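Local atomic coordinates of enolase from the environmental genome shotgun sequencing of the Sargasso Sea (PDB entry 2QGY), a protein that is of unknown function but binds magnesium and, as a member of the enolase superfamily, probably abstracts a proton next to a substrate carboxylate. Residues S102-W113 and I276-D284; I297-M307 and N323-I334. One frame throughout, in Å; residues are numbered along the deposited sequence. Where two conformers were deposited one is given.

From the N terminus, the chain builds the smaller domain, including helix 99-120, and then enters the barrel. Contact 1 closes a long loop of 162 residues that takes in barrel strands 135-141 to 271-272, and it fastens the N-terminal domain to the turn leading into helix 282-294. Contact 2 opens only after contact 1 has closed, so the two run in series and neither nest nor cross. It closes a short loop, mostly helix 309-320, and joins two neighbouring strands of the barrel. The contacts touch where Ile276 and His302 meet, probably through a hydrogen bond from Ile276 N to His302 O (3.1 Å), so that the domain interface adjoins the barrel wall.

Contact 1: S102-W113 and I276-D284; sequences SSATSAIEIALW and ISGMGGLID
Glu109 and Ser106, on a helix of the N-terminal domain, grip the glycine-rich turn 278-281 at the start of helix 282-294, forming part of the interface between the two domains of the enolase-superfamily fold. Ser106 OG takes the N-H of Gly280 at 3.0 Å and donates its own hydrogen bond to Ser102 O (2.7 Å), a carbonyl already bonded by Ser106 N from the opposite face. Thr105 OG1, held between its backbone N and carbonyl carbon (chi1 63°), donates to Gly280 O at 2.7 Å, in the carbonyl plane and on a lone pair. Gly280 is thus held at both ends, while the helix backbone comes close enough for Ser102 O to meet Gly280 CA.

Glu109 reaches across as an extended chain to the first turn of helix 282-294. Glu109 OE2 receives Ile283 N on the syn lone pair at 2.9 Å, along with a weak bond from Leu282 N. Trp113 NE1 meets Glu109 OE2 from the anti side at 2.9 Å, the oxygen lying in the indole plane. The helix N terminus would probably stabilise the carboxylate's negative charge, and two waters hold OE1, one of them linking it to Asp284 N. Leu282 crosses Ile110 at about a right angle and sets CD1 over the five-membered ring of Trp113, 4.1 Å from its centroid, in a CH-pi contact.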
loop_
_atom_site.group_PDB
_atom_site.type_symbol
_atom_site.label_atom_id
_atom_site.label_comp_id
_atom_site.label_asym_id
_atom_site.label_seq_id
_atom_site.Cartn_x
_atom_site.Cartn_y
_atom_site.Cartn_z
ATOM N N SER A 102 -1.365 5.472 -3.557
ATOM C CA SER A 102 -2.607 5.581 -4.321
ATOM C C SER A 102 -3.359 6.844 -3.909
ATOM O O SER A 102 -4.028 7.462 -4.758
ATOM C CB SER A 102 -3.502 4.320 -4.110
ATOM O OG SER A 102 -2.887 3.159 -4.675
ATOM N N SER A 103 -3.272 7.221 -2.623
ATOM C CA SER A 103 -3.870 8.509 -2.182
ATOM C C SER A 103 -3.149 9.700 -2.831
ATOM O O SER A 103 -3.790 10.668 -3.268
ATOM C CB SER A 103 -3.816 8.688 -0.674
ATOM O OG SER A 103 -4.708 7.788 -0.053
ATOM N N ALA A 104 -1.817 9.622 -2.860
ATOM C CA ALA A 104 -1.014 10.676 -3.516
ATOM C C ALA A 104 -1.385 10.850 -4.996
ATOM O O ALA A 104 -1.616 11.971 -5.441
ATOM C CB ALA A 104 0.484 10.374 -3.389
ATOM N N THR A 105 -1.445 9.749 -5.745
ATOM C CA THR A 105 -1.695 9.828 -7.190
ATOM C C THR A 105 -3.141 10.213 -7.410
ATOM O O THR A 105 -3.428 10.896 -8.355
ATOM C CB THR A 105 -1.407 8.526 -7.954
ATOM O OG1 THR A 105 -2.281 7.469 -7.512
ATOM C CG2 THR A 105 0.050 8.106 -7.702
ATOM N N SER A 106 -4.048 9.769 -6.541
ATOM C CA SER A 106 -5.468 10.246 -6.643
ATOM C C SER A 106 -5.554 11.769 -6.622
ATOM O O SER A 106 -6.298 12.375 -7.421
ATOM C CB SER A 106 -6.337 9.725 -5.485
ATOM O OG SER A 106 -6.424 8.333 -5.608
ATOM N N ALA A 107 -4.875 12.385 -5.666
ATOM C CA ALA A 107 -5.012 13.817 -5.478
ATOM C C ALA A 107 -4.548 14.519 -6.773
ATOM O O ALA A 107 -5.212 15.433 -7.236
ATOM C CB ALA A 107 -4.224 14.297 -4.281
ATOM N N ILE A 108 -3.432 14.072 -7.335
ATOM C CA ILE A 108 -2.865 14.732 -8.516
ATOM C C ILE A 108 -3.803 14.455 -9.698
ATOM O O ILE A 108 -4.185 15.385 -10.414
ATOM C CB ILE A 108 -1.451 14.254 -8.844
ATOM C CG1 ILE A 108 -0.462 14.661 -7.746
ATOM C CG2 ILE A 108 -0.999 14.850 -10.209
ATOM C CD1 ILE A 108 0.915 13.912 -7.845
ATOM N N GLU A 109 -4.237 13.198 -9.870
ATOM C CA GLU A 109 -5.080 12.922 -11.038
ATOM C C GLU A 109 -6.380 13.697 -10.982
ATOM O O GLU A 109 -6.860 14.196 -12.013
ATOM C CB GLU A 109 -5.353 11.428 -11.240
ATOM C CG GLU A 109 -5.817 11.115 -12.668
ATOM C CD GLU A 109 -6.384 9.718 -12.806
ATOM O OE1 GLU A 109 -5.624 8.722 -12.694
ATOM O OE2 GLU A 109 -7.598 9.647 -13.045
ATOM N N ILE A 110 -6.960 13.811 -9.800
ATOM C CA ILE A 110 -8.218 14.536 -9.631
ATOM C C ILE A 110 -7.999 16.000 -10.018
ATOM O O ILE A 110 -8.845 16.603 -10.688
ATOM C CB ILE A 110 -8.743 14.411 -8.177
ATOM C CG1 ILE A 110 -9.304 12.983 -7.955
ATOM C CG2 ILE A 110 -9.870 15.462 -7.899
ATOM C CD1 ILE A 110 -9.576 12.638 -6.489
ATOM N N ALA A 111 -6.877 16.576 -9.604
ATOM C CA ALA A 111 -6.573 17.982 -10.004
ATOM C C ALA A 111 -6.420 18.163 -11.524
ATOM O O ALA A 111 -6.814 19.208 -12.076
ATOM C CB ALA A 111 -5.348 18.504 -9.297
ATOM N N LEU A 112 -5.815 17.171 -12.181
ATOM C CA LEU A 112 -5.660 17.218 -13.641
ATOM C C LEU A 112 -7.026 17.117 -14.347
ATOM O O LEU A 112 -7.253 17.748 -15.396
ATOM C CB LEU A 112 -4.674 16.150 -14.124
ATOM C CG LEU A 112 -3.214 16.204 -13.631
ATOM C CD1 LEU A 112 -2.375 15.134 -14.261
ATOM C CD2 LEU A 112 -2.525 17.604 -13.818
ATOM N N TRP A 113 -7.948 16.350 -13.765
ATOM C CA TRP A 113 -9.317 16.287 -14.274
ATOM C C TRP A 113 -10.028 17.629 -14.137
ATOM O O TRP A 113 -10.786 18.016 -15.043
ATOM C CB TRP A 113 -10.152 15.209 -13.575
ATOM C CG TRP A 113 -9.925 13.824 -14.128
ATOM C CD1 TRP A 113 -9.188 12.830 -13.555
ATOM C CD2 TRP A 113 -10.428 13.282 -15.369
ATOM N NE1 TRP A 113 -9.208 11.694 -14.348
ATOM C CE2 TRP A 113 -9.956 11.946 -15.463
ATOM C CE3 TRP A 113 -11.237 13.787 -16.394
ATOM C CZ2 TRP A 113 -10.250 11.122 -16.551
ATOM C CZ3 TRP A 113 -11.527 12.961 -17.480
ATOM C CH2 TRP A 113 -11.040 11.644 -17.545
ATOM N N ILE A 276 -12.978 7.455 -3.106
ATOM C CA ILE A 276 -12.843 8.324 -4.271
ATOM C C ILE A 276 -11.433 8.931 -4.420
ATOM O O ILE A 276 -10.947 9.215 -5.556
ATOM C CB ILE A 276 -13.935 9.443 -4.216
ATOM C CG1 ILE A 276 -13.936 10.276 -5.514
ATOM C CG2 ILE A 276 -13.746 10.350 -2.935
ATOM C CD1 ILE A 276 -14.350 9.513 -6.810
ATOM N N SER A 277 -10.791 9.159 -3.285
ATOM C CA SER A 277 -9.506 9.829 -3.223
ATOM C C SER A 277 -8.416 8.841 -2.795
ATOM O O SER A 277 -7.305 9.230 -2.435
ATOM C CB SER A 277 -9.585 10.970 -2.234
ATOM O OG SER A 277 -10.218 12.084 -2.855
ATOM N N GLY A 278 -8.737 7.546 -2.845
ATOM C CA GLY A 278 -7.764 6.545 -2.433
ATOM C C GLY A 278 -7.502 5.450 -3.442
ATOM O O GLY A 278 -6.538 4.691 -3.286
ATOM N N MET A 279 -8.321 5.340 -4.486
ATOM C CA MET A 279 -8.208 4.190 -5.396
ATOM C C MET A 279 -6.937 4.277 -6.255
ATOM O O MET A 279 -6.372 3.253 -6.643
ATOM C CB MET A 279 -9.494 4.044 -6.261
ATOM C CG MET A 279 -9.397 3.039 -7.446
ATOM S SD MET A 279 -9.639 1.328 -6.918
ATOM C CE MET A 279 -9.470 0.468 -8.525
ATOM N N GLY A 280 -6.491 5.508 -6.512
ATOM C CA GLY A 280 -5.330 5.773 -7.382
ATOM C C GLY A 280 -5.626 6.921 -8.330
ATOM O O GLY A 280 -4.714 7.683 -8.726
ATOM N N GLY A 281 -6.909 7.058 -8.686
ATOM C CA GLY A 281 -7.355 8.145 -9.572
ATOM C C GLY A 281 -8.729 7.843 -10.135
ATOM O O GLY A 281 -9.326 6.788 -9.818
ATOM N N LEU A 282 -9.223 8.737 -11.000
ATOM C CA LEU A 282 -10.559 8.579 -11.578
ATOM C C LEU A 282 -10.621 7.574 -12.728
ATOM O O LEU A 282 -11.642 6.891 -12.899
ATOM C CB LEU A 282 -11.125 9.935 -11.996
ATOM C CG LEU A 282 -11.202 10.900 -10.807
ATOM C CD1 LEU A 282 -12.065 12.067 -11.260
ATOM C CD2 LEU A 282 -11.839 10.224 -9.553
ATOM N N ILE A 283 -9.532 7.486 -13.485
ATOM C CA ILE A 283 -9.437 6.547 -14.601
ATOM C C ILE A 283 -9.700 5.159 -14.007
ATOM O O ILE A 283 -10.463 4.383 -14.555
ATOM C CB ILE A 283 -8.036 6.611 -15.258
ATOM C CG1 ILE A 283 -7.878 7.894 -16.119
ATOM C CG2 ILE A 283 -7.755 5.350 -16.072
ATOM C CD1 ILE A 283 -6.528 7.988 -16.848
ATOM N N ASP A 284 -9.050 4.853 -12.878
ATOM C CA ASP A 284 -9.172 3.519 -12.304
ATOM C C ASP A 284 -10.523 3.227 -11.678
ATOM O O ASP A 284 -11.006 2.107 -11.752
ATOM C CB ASP A 284 -8.017 3.230 -11.328
ATOM C CG ASP A 284 -6.775 2.680 -12.060
ATOM O OD1 ASP A 284 -6.864 2.458 -13.295
ATOM O OD2 ASP A 284 -5.718 2.504 -11.417
HETATM O O HOH W 1 -3.178 2.865 -7.375
HETATM O O HOH W 2 -5.734 5.210 -0.334
HETATM O O HOH W 3 -9.159 7.566 -6.592
HETATM O O HOH W 4 -3.454 8.154 -11.220
HETATM O O HOH W 5 -6.645 6.291 -12.021
#

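Contact 2: I297-M307 and N323-I334; sequences IFISPHCWNSM and NSEKAEIFPDYI
Ile299 and Ser324 form a single parallel beta bridge: Ile299 N bonds to Asn323 O at 2.9 Å, and Glu325 N returns to Ile299 O at 2.7 Å. The chains stay close through Ser300 and Glu325, are widest at Trp304 and Phe330 (CA atoms 7.4 Å apart) and come nearer again at Met307 and Ile334 (CA atoms 5.8 Å apart). Asn323 ND2 donates to Ile297 O, which lies almost in the carboxamide plane. Ser300 OG, anti to its own N (chi1 175°), reaches Lys326 O at 2.6 Å, nearly in line with the carbonyl.

Glu328 spans the gap with an extended chain, and its OE1 accepts Cys303 N at 2.9 Å on the anti side. It runs alongside His302, pointing the same way, ring and carboxylate planes 67° apart; its OE2 is held by Thr141 and Lys169. The side chain of His302, hydrogen-bonded through ND1 to Asp275, is about 4 Å from the magnesium ion bound at Asp200, Glu226 and Glu252, placing this strand end at the metal site.

Trp304, Phe330 and Tyr333 form an aromatic cluster. Trp304 CD1 sits over one face of Phe330, offset toward the rim, and its NE1 donates to Tyr333 OH at 3.0 Å. Met307 CG touches Tyr333 CB and Ile334 CD1, and the bend beyond it (chi2 -66°) brings SD against Ile329 and Phe330 N.

In the TIM-type barrel of the enolase C-terminal domain, strands 298-299 and 327-329 form a right-handed beta-alpha-beta unit through helix 309-320, whose Met314 packs on Pro301 and Cys303; strand 271-272 lies beside 298-299, and 135-141 beside 327-329, closing the barrel.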
loop_
_atom_site.group_PDB
_atom_site.type_symbol
_atom_site.label_atom_id
_atom_site.label_comp_id
_atom_site.label_asym_id
_atom_site.label_seq_id
_atom_site.Cartn_x
_atom_site.Cartn_y
_atom_site.Cartn_z
ATOM N N ILE A 297 -22.269 -5.932 -10.534
ATOM C CA ILE A 297 -21.762 -5.365 -9.274
ATOM C C ILE A 297 -21.889 -3.836 -9.340
ATOM O O ILE A 297 -21.646 -3.233 -10.387
ATOM C CB ILE A 297 -20.285 -5.803 -9.071
ATOM C CG1 ILE A 297 -20.245 -7.324 -8.814
ATOM C CG2 ILE A 297 -19.597 -4.958 -7.947
ATOM C CD1 ILE A 297 -18.868 -7.956 -8.818
ATOM N N PHE A 298 -22.317 -3.221 -8.244
ATOM C CA PHE A 298 -22.471 -1.770 -8.183
ATOM C C PHE A 298 -21.283 -1.135 -7.472
ATOM O O PHE A 298 -20.537 -1.812 -6.791
ATOM C CB PHE A 298 -23.755 -1.419 -7.455
ATOM C CG PHE A 298 -24.989 -1.782 -8.239
ATOM C CD1 PHE A 298 -25.685 -0.812 -8.944
ATOM C CD2 PHE A 298 -25.421 -3.112 -8.301
ATOM C CE1 PHE A 298 -26.809 -1.152 -9.692
ATOM C CE2 PHE A 298 -26.550 -3.468 -9.046
ATOM C CZ PHE A 298 -27.238 -2.480 -9.747
ATOM N N ILE A 299 -21.144 0.169 -7.651
ATOM C CA ILE A 299 -20.066 0.948 -7.042
ATOM C C ILE A 299 -20.645 2.031 -6.132
ATOM O O ILE A 299 -21.469 2.832 -6.547
ATOM C CB ILE A 299 -19.207 1.643 -8.124
ATOM C CG1 ILE A 299 -18.620 0.618 -9.120
ATOM C CG2 ILE A 299 -18.067 2.458 -7.473
ATOM C CD1 ILE A 299 -17.641 -0.429 -8.491
ATOM N N SER A 300 -20.203 2.053 -4.887
ATOM C CA SER A 300 -20.629 3.087 -3.956
ATOM C C SER A 300 -19.338 3.662 -3.430
ATOM O O SER A 300 -18.765 3.126 -2.519
ATOM C CB SER A 300 -21.381 2.448 -2.786
ATOM O OG SER A 300 -21.713 3.431 -1.803
ATOM N N PRO A 301 -18.835 4.744 -4.030
ATOM C CA PRO A 301 -17.551 5.222 -3.519
ATOM C C PRO A 301 -17.556 5.580 -2.032
ATOM O O PRO A 301 -18.543 6.144 -1.500
ATOM C CB PRO A 301 -17.272 6.464 -4.379
ATOM C CG PRO A 301 -18.069 6.213 -5.648
ATOM C CD PRO A 301 -19.359 5.589 -5.119
ATOM N N HIS A 302 -16.455 5.251 -1.364
ATOM C CA HIS A 302 -16.291 5.556 0.030
ATOM C C HIS A 302 -15.791 7.000 0.000
ATOM O O HIS A 302 -15.134 7.404 -0.947
ATOM C CB HIS A 302 -15.240 4.584 0.588
ATOM C CG HIS A 302 -14.778 4.855 1.997
ATOM N ND1 HIS A 302 -13.648 5.593 2.269
ATOM C CD2 HIS A 302 -15.193 4.360 3.190
ATOM C CE1 HIS A 302 -13.415 5.593 3.571
ATOM N NE2 HIS A 302 -14.348 4.862 4.160
ATOM N N CYS A 303 -16.151 7.790 0.995
ATOM C CA CYS A 303 -15.725 9.194 0.996
ATOM C C CYS A 303 -15.515 9.709 2.416
ATOM O O CYS A 303 -16.221 10.608 2.895
ATOM C CB CYS A 303 -16.711 10.090 0.209
ATOM S SG CYS A 303 -15.962 11.758 -0.105
ATOM N N TRP A 304 -14.556 9.119 3.123
ATOM C CA TRP A 304 -14.195 9.643 4.423
ATOM C C TRP A 304 -13.075 10.663 4.176
ATOM O O TRP A 304 -11.880 10.396 4.342
ATOM C CB TRP A 304 -13.817 8.527 5.408
ATOM C CG TRP A 304 -13.598 9.026 6.811
ATOM C CD1 TRP A 304 -14.308 9.981 7.470
ATOM C CD2 TRP A 304 -12.547 8.630 7.692
ATOM N NE1 TRP A 304 -13.781 10.195 8.728
ATOM C CE2 TRP A 304 -12.712 9.359 8.896
ATOM C CE3 TRP A 304 -11.496 7.712 7.588
ATOM C CZ2 TRP A 304 -11.855 9.201 9.995
ATOM C CZ3 TRP A 304 -10.641 7.543 8.693
ATOM C CH2 TRP A 304 -10.825 8.301 9.869
ATOM N N ASN A 305 -13.505 11.842 3.752
ATOM C CA ASN A 305 -12.628 12.909 3.225
ATOM C C ASN A 305 -13.379 14.201 3.521
ATOM O O ASN A 305 -14.463 14.181 4.146
ATOM C CB ASN A 305 -12.509 12.797 1.703
ATOM C CG ASN A 305 -11.780 11.531 1.240
ATOM O OD1 ASN A 305 -10.620 11.305 1.584
ATOM N ND2 ASN A 305 -12.433 10.751 0.417
ATOM N N SER A 306 -12.842 15.336 3.078
ATOM C CA SER A 306 -13.647 16.575 3.190
ATOM C C SER A 306 -14.872 16.492 2.307
ATOM O O SER A 306 -14.906 15.733 1.354
ATOM C CB SER A 306 -12.854 17.799 2.801
ATOM O OG SER A 306 -12.998 18.077 1.410
ATOM N N MET A 307 -15.880 17.301 2.621
ATOM C CA MET A 307 -17.065 17.350 1.771
ATOM C C MET A 307 -16.916 18.433 0.698
ATOM O O MET A 307 -17.919 18.902 0.130
ATOM C CB MET A 307 -18.374 17.511 2.598
ATOM C CG MET A 307 -18.799 16.288 3.492
ATOM S SD MET A 307 -19.246 14.830 2.516
ATOM C CE MET A 307 -17.729 13.868 2.642
ATOM N N ASN A 323 -23.967 2.060 -13.008
ATOM C CA ASN A 323 -24.054 1.137 -11.849
ATOM C C ASN A 323 -23.591 1.752 -10.518
ATOM O O ASN A 323 -22.952 1.091 -9.704
ATOM C CB ASN A 323 -23.277 -0.157 -12.104
ATOM C CG ASN A 323 -21.793 0.074 -12.216
ATOM O OD1 ASN A 323 -21.361 1.100 -12.740
ATOM N ND2 ASN A 323 -20.994 -0.892 -11.748
ATOM N N SER A 324 -23.887 3.032 -10.317
ATOM C CA SER A 324 -23.617 3.672 -9.046
ATOM C C SER A 324 -24.634 3.210 -8.004
ATOM O O SER A 324 -25.830 3.045 -8.318
ATOM C CB SER A 324 -23.713 5.185 -9.206
ATOM O OG SER A 324 -25.047 5.555 -9.491
ATOM N N GLU A 325 -24.165 2.991 -6.781
ATOM C CA GLU A 325 -25.068 2.858 -5.657
ATOM C C GLU A 325 -25.084 4.224 -4.985
ATOM O O GLU A 325 -24.465 5.159 -5.487
ATOM C CB GLU A 325 -24.597 1.776 -4.671
ATOM C CG GLU A 325 -25.432 0.530 -4.708
ATOM C CD GLU A 325 -26.840 0.729 -4.146
ATOM O OE1 GLU A 325 -27.587 -0.261 -4.106
ATOM O OE2 GLU A 325 -27.207 1.851 -3.730
ATOM N N LYS A 326 -25.761 4.327 -3.852
ATOM C CA LYS A 326 -25.816 5.580 -3.113
ATOM C C LYS A 326 -24.413 6.010 -2.662
ATOM O O LYS A 326 -23.598 5.170 -2.278
ATOM C CB LYS A 326 -26.760 5.434 -1.937
ATOM C CG LYS A 326 -28.228 5.292 -2.396
ATOM C CD LYS A 326 -29.089 4.990 -1.214
ATOM C CE LYS A 326 -29.452 3.512 -1.211
ATOM N NZ LYS A 326 -30.111 3.134 -2.525
ATOM N N ALA A 327 -24.148 7.315 -2.788
ATOM C CA ALA A 327 -22.848 7.916 -2.516
ATOM C C ALA A 327 -22.735 8.380 -1.080
ATOM O O ALA A 327 -23.690 8.923 -0.531
ATOM C CB ALA A 327 -22.618 9.097 -3.481
ATOM N N GLU A 328 -21.559 8.183 -0.469
ATOM C CA GLU A 328 -21.404 8.385 0.961
ATOM C C GLU A 328 -21.185 9.863 1.347
ATOM O O GLU A 328 -20.315 10.549 0.760
ATOM C CB GLU A 328 -20.188 7.587 1.468
ATOM C CG GLU A 328 -19.997 7.736 2.959
ATOM C CD GLU A 328 -18.935 6.792 3.518
ATOM O OE1 GLU A 328 -17.962 6.513 2.788
ATOM O OE2 GLU A 328 -19.098 6.313 4.662
ATOM N N ILE A 329 -21.964 10.352 2.296
ATOM C CA ILE A 329 -21.723 11.686 2.888
ATOM C C ILE A 329 -21.582 11.589 4.405
ATOM O O ILE A 329 -22.168 10.718 5.027
ATOM C CB ILE A 329 -22.817 12.729 2.517
ATOM C CG1 ILE A 329 -24.146 12.353 3.129
ATOM C CG2 ILE A 329 -22.952 12.914 0.984
ATOM C CD1 ILE A 329 -24.908 13.547 3.656
ATOM N N PHE A 330 -20.762 12.467 4.976
ATOM C CA PHE A 330 -20.645 12.632 6.416
ATOM C C PHE A 330 -21.317 13.958 6.710
ATOM O O PHE A 330 -20.747 15.005 6.432
ATOM C CB PHE A 330 -19.175 12.670 6.855
ATOM C CG PHE A 330 -18.560 11.326 6.954
ATOM C CD1 PHE A 330 -18.381 10.711 8.189
ATOM C CD2 PHE A 330 -18.173 10.647 5.801
ATOM C CE1 PHE A 330 -17.813 9.444 8.261
ATOM C CE2 PHE A 330 -17.603 9.365 5.863
ATOM C CZ PHE A 330 -17.431 8.763 7.105
ATOM N N PRO A 331 -22.574 13.909 7.174
ATOM C CA PRO A 331 -23.293 15.162 7.350
ATOM C C PRO A 331 -22.546 16.127 8.274
ATOM O O PRO A 331 -22.570 17.325 8.010
ATOM C CB PRO A 331 -24.626 14.729 7.963
ATOM C CG PRO A 331 -24.848 13.353 7.408
ATOM C CD PRO A 331 -23.413 12.745 7.518
ATOM N N ASP A 332 -21.846 15.610 9.285
ATOM C CA ASP A 332 -21.153 16.472 10.261
ATOM C C ASP A 332 -19.931 17.183 9.687
ATOM O O ASP A 332 -19.390 18.086 10.311
ATOM C CB ASP A 332 -20.809 15.733 11.552
ATOM C CG ASP A 332 -19.997 14.450 11.315
ATOM O OD1 ASP A 332 -20.432 13.592 10.509
ATOM O OD2 ASP A 332 -18.945 14.301 11.961
ATOM N N TYR A 333 -19.480 16.752 8.515
ATOM C CA TYR A 333 -18.386 17.410 7.807
ATOM C C TYR A 333 -18.875 18.504 6.850
ATOM O O TYR A 333 -18.061 19.237 6.230
ATOM C CB TYR A 333 -17.616 16.363 6.996
ATOM C CG TYR A 333 -16.681 15.460 7.808
ATOM C CD1 TYR A 333 -16.746 15.387 9.210
ATOM C CD2 TYR A 333 -15.724 14.674 7.156
ATOM C CE1 TYR A 333 -15.858 14.548 9.943
ATOM C CE2 TYR A 333 -14.856 13.845 7.868
ATOM C CZ TYR A 333 -14.914 13.791 9.241
ATOM O OH TYR A 333 -14.023 12.973 9.925
ATOM N N ILE A 334 -20.197 18.617 6.683
ATOM C CA ILE A 334 -20.701 19.574 5.697
ATOM C C ILE A 334 -20.434 21.036 6.092
ATOM O O ILE A 334 -19.852 21.782 5.314
ATOM C CB ILE A 334 -22.190 19.371 5.382
ATOM C CG1 ILE A 334 -22.432 17.988 4.724
ATOM C CG2 ILE A 334 -22.697 20.507 4.500
ATOM C CD1 ILE A 334 -22.093 17.919 3.218
#